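Local coordinates for aminotransferase, class V family protein (PDB 5F8V) that probably transfers the amino group between O-phospho-L-serine and 2-oxoglutarate in serine biosynthesis, using pyridoxal 5'-phosphate as cofactor, at residues 93-98 against 143-148. Sequence-based numbering, arbitrary orientation.
Sequences HKAVDY and KLSEDA
Asp97 reaches from its strand to Ser145 and grips it with both carboxylate oxygens. Its CB points toward the 143-148 loop, and with CG anti to the carbonyl carbon (chi1 -80°) the carboxylate carbon comes within 3.5 Å of Ser145 N. At the tip, OD2 accepts the nearly straight bond from Ser145 N through its syn lone pair, at 2.8 Å (N-H...O 175°), and also lies against Leu144 CA and the methyl of Ala148. OD1 takes the hydroxyl of Ser145, OG to OD1 2.7 Å, on the syn side but somewhat out of plane; Asn123 is its second donor. An aspartate suits this buried place because two acceptors on a short stem can meet a backbone N-H and a hydroxyl together. The backbones come nearest at Ala95 and Ala148, with CA atoms 4.6 Å apart, and the small methyl of Ala95 also packs on Ser145 CB. At the far end Asp147 OD2 receives Lys94 N at 3.2 Å from above its carboxylate plane, while OD1 lies at the edge of the His93 ring, 3.4 Å from CD2. The loop here runs into strand 148-154, whose first residue, Ala148, pairs with Ala95, making the strands parallel neighbours in the mixed seven-stranded sheet of the large domain of fold-type I PLP-dependent aminotransferases.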
loop_
_atom_site.group_PDB
_atom_site.type_symbol
_atom_site.label_atom_id
_atom_site.label_comp_id
_atom_site.label_asym_id
_atom_site.label_seq_id
_atom_site.Cartn_x
_atom_site.Cartn_y
_atom_site.Cartn_z
ATOM N N HIS A 93 -4.378 -20.481 21.297
ATOM C CA HIS A 93 -3.148 -20.814 22.023
ATOM C C HIS A 93 -2.833 -19.765 23.088
ATOM O O HIS A 93 -3.237 -18.610 22.970
ATOM C CB HIS A 93 -1.972 -20.965 21.063
ATOM C CG HIS A 93 -2.141 -22.083 20.082
ATOM N ND1 HIS A 93 -2.696 -21.900 18.836
ATOM C CD2 HIS A 93 -1.844 -23.401 20.172
ATOM C CE1 HIS A 93 -2.736 -23.057 18.200
ATOM N NE2 HIS A 93 -2.227 -23.985 18.989
ATOM N N LYS A 94 -2.118 -20.182 24.129
ATOM C CA LYS A 94 -1.813 -19.314 25.266
ATOM C C LYS A 94 -0.422 -18.676 25.183
ATOM O O LYS A 94 -0.048 -17.901 26.068
ATOM C CB LYS A 94 -1.964 -20.097 26.579
ATOM C CG LYS A 94 -3.342 -20.727 26.796
ATOM C CD LYS A 94 -4.469 -19.701 26.733
ATOM C CE LYS A 94 -5.827 -20.271 27.139
ATOM N NZ LYS A 94 -6.582 -20.820 25.978
ATOM N N ALA A 95 0.336 -18.986 24.127
ATOM C CA ALA A 95 1.683 -18.443 23.966
ATOM C C ALA A 95 2.079 -18.245 22.507
ATOM O O ALA A 95 1.510 -18.866 21.610
ATOM C CB ALA A 95 2.696 -19.345 24.663
ATOM N N VAL A 96 3.046 -17.349 22.296
ATOM C CA VAL A 96 3.713 -17.185 21.005
ATOM C C VAL A 96 5.215 -17.036 21.226
ATOM O O VAL A 96 5.645 -16.391 22.189
ATOM C CB VAL A 96 3.190 -15.970 20.207
ATOM C CG1 VAL A 96 1.779 -16.233 19.703
ATOM C CG2 VAL A 96 3.266 -14.677 21.025
ATOM N N ASP A 97 6.002 -17.636 20.331
ATOM C CA ASP A 97 7.463 -17.588 20.415
ATOM C C ASP A 97 8.064 -16.707 19.312
ATOM O O ASP A 97 7.748 -16.871 18.121
ATOM C CB ASP A 97 8.047 -19.005 20.373
ATOM C CG ASP A 97 7.971 -19.730 21.742
ATOM O OD1 ASP A 97 7.895 -19.061 22.794
ATOM O OD2 ASP A 97 8.000 -20.980 21.775
ATOM N N TYR A 98 8.921 -15.775 19.739
ATOM C CA TYR A 98 9.670 -14.873 18.859
ATOM C C TYR A 98 11.163 -15.067 19.102
ATOM O O TYR A 98 11.624 -14.927 20.231
ATOM C CB TYR A 98 9.268 -13.420 19.141
ATOM C CG TYR A 98 7.936 -13.046 18.527
ATOM C CD1 TYR A 98 7.880 -12.357 17.319
ATOM C CD2 TYR A 98 6.730 -13.404 19.136
ATOM C CE1 TYR A 98 6.674 -12.025 16.735
ATOM C CE2 TYR A 98 5.506 -13.075 18.552
ATOM C CZ TYR A 98 5.488 -12.385 17.352
ATOM O OH TYR A 98 4.310 -12.046 16.750
ATOM N N LYS A 143 14.575 -21.196 24.696
ATOM C CA LYS A 143 13.531 -21.558 25.655
ATOM C C LYS A 143 12.177 -21.388 24.972
ATOM O O LYS A 143 11.668 -20.272 24.859
ATOM C CB LYS A 143 13.632 -20.690 26.922
ATOM C CG LYS A 143 14.458 -21.303 28.055
ATOM C CD LYS A 143 15.875 -21.662 27.628
ATOM C CE LYS A 143 16.637 -22.380 28.726
ATOM N NZ LYS A 143 17.955 -22.884 28.237
ATOM N N LEU A 144 11.614 -22.500 24.499
ATOM C CA LEU A 144 10.336 -22.489 23.786
ATOM C C LEU A 144 9.171 -22.589 24.770
ATOM O O LEU A 144 9.326 -23.099 25.878
ATOM C CB LEU A 144 10.268 -23.638 22.771
ATOM C CG LEU A 144 11.466 -23.858 21.841
ATOM C CD1 LEU A 144 11.093 -24.869 20.766
ATOM C CD2 LEU A 144 11.968 -22.563 21.216
ATOM N N SER A 145 8.008 -22.104 24.342
ATOM C CA SER A 145 6.798 -22.087 25.164
ATOM C C SER A 145 5.988 -23.353 24.923
ATOM O O SER A 145 6.024 -23.920 23.830
ATOM C CB SER A 145 5.953 -20.861 24.838
ATOM O OG SER A 145 6.659 -19.677 25.149
ATOM N N GLU A 146 5.244 -23.774 25.943
ATOM C CA GLU A 146 4.547 -25.062 25.920
ATOM C C GLU A 146 3.481 -25.118 24.827
ATOM O O GLU A 146 3.489 -26.026 23.992
ATOM C CB GLU A 146 3.916 -25.364 27.290
ATOM C CG GLU A 146 3.439 -26.804 27.463
ATOM C CD GLU A 146 2.517 -26.980 28.663
ATOM O OE1 GLU A 146 1.358 -27.414 28.469
ATOM O OE2 GLU A 146 2.949 -26.679 29.799
ATOM N N ASP A 147 2.580 -24.143 24.836
ATOM C CA ASP A 147 1.430 -24.128 23.927
ATOM C C ASP A 147 1.587 -22.988 22.914
ATOM O O ASP A 147 0.710 -22.145 22.774
ATOM C CB ASP A 147 0.133 -23.984 24.745
ATOM C CG ASP A 147 -1.122 -24.146 23.900
ATOM O OD1 ASP A 147 -1.183 -25.071 23.060
ATOM O OD2 ASP A 147 -2.052 -23.337 24.078
ATOM N N ALA A 148 2.716 -22.982 22.206
ATOM C CA ALA A 148 3.052 -21.892 21.283
ATOM C C ALA A 148 2.254 -21.985 19.981
ATOM O O ALA A 148 2.215 -23.029 19.344
ATOM C CB ALA A 148 4.544 -21.879 20.996
#